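PDB 7KZW: FTT_1639c from Francisella tularensis subsp. tularensis, which is of unknown function, this strand-rich domain being the greater part of a protein predicted to carry a transmembrane helix. Local coordinates for residues 20-24 with 122-127. The protein carries 3 engineered substitutions. Residues are numbered along the deposited sequence; the frame is centred on the assembly and turned at random.
Sequences MTAYN and LSYLVE. Engineered in segment 20-24: M20 (natural residue Leu).
A Met-aromatic contact marks one end of the packing between the start of strand 21-27 and the short helix 124-127, and the engineered selenomethionine M20 supplies it. CB of M20 sits over one face of the Y124 ring, toward its rim, 4.2 Å from the ring centroid and 14° off the normal, a CH-pi contact. Extended beyond CG, the selenomethionine chain crosses the tyrosine at about a right angle, with CG of M20 3.9 Å from CZ of Y124 and SE of M20 5.4 Å from the ring centroid, oblique to it. CG of Y124 lies anti to the backbone N (chi1 177°), which carries the ring to residues 20 and 21, with the carbonyl oxygen of T21 at its edge, 3.5 Å from CE1 of Y124. M20 and T21 form a G1 beta bulge opposite S16.

The principle at work is that strand 114-123 passes directly into a helical turn that packs on strand 21-27, strand 6-16 lying between the two strands in the mixed sheet. S123 N-caps the turn, its OG accepting from N of V126 at 3.0 Å. CB of E127 packs against the methyl of buried A22 at 3.6 Å. Farther along, L122 brings CD1 to 3.8 Å from ND2 of N24, its CD2 lying near CA of Y23. The same amide nitrogen donates nearly straight to the carbonyl oxygen of Y23 (167°), from above the carbonyl plane, and weakly to OE2 of E127 at 3.3 Å, the amide and carboxylate planes standing almost perpendicular.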
loop_
_atom_site.group_PDB
_atom_site.type_symbol
_atom_site.label_atom_id
_atom_site.label_comp_id
_atom_site.label_asym_id
_atom_site.label_seq_id
_atom_site.Cartn_x
_atom_site.Cartn_y
_atom_site.Cartn_z
HETATM N N MSE A 20 -16.694 -7.714 7.634
HETATM C CA MSE A 20 -16.815 -6.491 6.847
HETATM C C MSE A 20 -15.448 -5.751 6.688
HETATM O O MSE A 20 -15.286 -4.552 6.992
HETATM C CB MSE A 20 -17.983 -5.576 7.330
HETATM C CG MSE A 20 -19.464 -6.140 6.864
HETATM SE SE MSE A 20 -20.784 -4.945 7.544
HETATM C CE MSE A 20 -22.381 -5.906 6.950
ATOM N N THR A 21 -14.462 -6.484 6.177
ATOM C CA THR A 21 -13.150 -5.934 5.852
ATOM C C THR A 21 -12.905 -6.090 4.360
ATOM O O THR A 21 -13.504 -6.940 3.691
ATOM C CB THR A 21 -12.024 -6.644 6.559
ATOM O OG1 THR A 21 -12.110 -8.043 6.272
ATOM C CG2 THR A 21 -12.129 -6.443 8.081
ATOM N N ALA A 22 -12.030 -5.244 3.837
ATOM C CA ALA A 22 -11.575 -5.380 2.461
ATOM C C ALA A 22 -10.182 -4.789 2.381
ATOM O O ALA A 22 -9.758 -4.018 3.265
ATOM C CB ALA A 22 -12.533 -4.759 1.435
ATOM N N TYR A 23 -9.461 -5.144 1.315
ATOM C CA TYR A 23 -8.112 -4.629 1.203
ATOM C C TYR A 23 -7.669 -4.525 -0.238
ATOM O O TYR A 23 -8.212 -5.162 -1.164
ATOM C CB TYR A 23 -7.115 -5.476 2.005
ATOM C CG TYR A 23 -6.863 -6.796 1.350
ATOM C CD1 TYR A 23 -5.815 -6.946 0.434
ATOM C CD2 TYR A 23 -7.695 -7.890 1.585
ATOM C CE1 TYR A 23 -5.592 -8.169 -0.185
ATOM C CE2 TYR A 23 -7.487 -9.136 0.915
ATOM C CZ TYR A 23 -6.429 -9.234 0.041
ATOM O OH TYR A 23 -6.167 -10.449 -0.607
ATOM N N ASN A 24 -6.660 -3.676 -0.437
ATOM C CA ASN A 24 -5.849 -3.636 -1.662
ATOM C C ASN A 24 -4.400 -3.779 -1.215
ATOM O O ASN A 24 -3.949 -3.068 -0.287
ATOM C CB ASN A 24 -5.951 -2.290 -2.402
ATOM C CG ASN A 24 -7.195 -2.118 -3.297
ATOM O OD1 ASN A 24 -7.248 -1.156 -4.064
ATOM N ND2 ASN A 24 -8.142 -3.097 -3.303
ATOM N N LEU A 122 -10.730 3.254 -1.841
ATOM C CA LEU A 122 -11.175 1.925 -1.415
ATOM C C LEU A 122 -12.401 2.111 -0.543
ATOM O O LEU A 122 -12.440 3.019 0.306
ATOM C CB LEU A 122 -10.084 1.277 -0.569
ATOM C CG LEU A 122 -10.336 -0.149 -0.125
ATOM C CD1 LEU A 122 -10.558 -1.077 -1.250
ATOM C CD2 LEU A 122 -9.127 -0.632 0.762
ATOM N N SER A 123 -13.385 1.231 -0.755
ATOM C CA SER A 123 -14.517 1.175 0.157
ATOM C C SER A 123 -14.970 -0.258 0.288
ATOM O O SER A 123 -14.820 -1.062 -0.636
ATOM C CB SER A 123 -15.730 2.013 -0.291
ATOM O OG SER A 123 -16.285 1.433 -1.466
ATOM N N TYR A 124 -15.514 -0.603 1.461
ATOM C CA TYR A 124 -16.017 -1.956 1.617
ATOM C C TYR A 124 -17.123 -2.218 0.592
ATOM O O TYR A 124 -17.194 -3.310 0.002
ATOM C CB TYR A 124 -16.511 -2.208 3.056
ATOM C CG TYR A 124 -17.091 -3.581 3.157
ATOM C CD1 TYR A 124 -16.277 -4.709 3.353
ATOM C CD2 TYR A 124 -18.455 -3.758 3.009
ATOM C CE1 TYR A 124 -16.809 -5.979 3.378
ATOM C CE2 TYR A 124 -19.003 -5.064 3.014
ATOM C CZ TYR A 124 -18.159 -6.147 3.202
ATOM O OH TYR A 124 -18.723 -7.424 3.232
ATOM N N LEU A 125 -18.003 -1.240 0.381
ATOM C CA LEU A 125 -19.140 -1.436 -0.550
ATOM C C LEU A 125 -18.643 -1.828 -1.935
ATOM O O LEU A 125 -19.091 -2.820 -2.528
ATOM C CB LEU A 125 -19.984 -0.163 -0.598
ATOM C CG LEU A 125 -21.174 -0.153 -1.579
ATOM C CD1 LEU A 125 -22.124 -1.277 -1.293
ATOM C CD2 LEU A 125 -21.837 1.211 -1.474
ATOM N N VAL A 126 -17.685 -1.072 -2.458
ATOM C CA VAL A 126 -17.233 -1.364 -3.801
ATOM C C VAL A 126 -16.454 -2.661 -3.830
ATOM O O VAL A 126 -16.690 -3.539 -4.661
ATOM C CB VAL A 126 -16.414 -0.199 -4.351
ATOM C CG1 VAL A 126 -15.657 -0.656 -5.599
ATOM C CG2 VAL A 126 -17.323 0.971 -4.685
ATOM N N GLU A 127 -15.527 -2.835 -2.887
ATOM C CA GLU A 127 -14.618 -3.962 -2.943
ATOM C C GLU A 127 -15.331 -5.276 -2.711
ATOM O O GLU A 127 -14.886 -6.324 -3.206
ATOM C CB GLU A 127 -13.514 -3.714 -1.906
ATOM C CG GLU A 127 -12.205 -4.254 -2.272
ATOM C CD GLU A 127 -11.669 -3.742 -3.582
ATOM O OE1 GLU A 127 -11.928 -2.603 -4.052
ATOM O OE2 GLU A 127 -10.973 -4.529 -4.178
#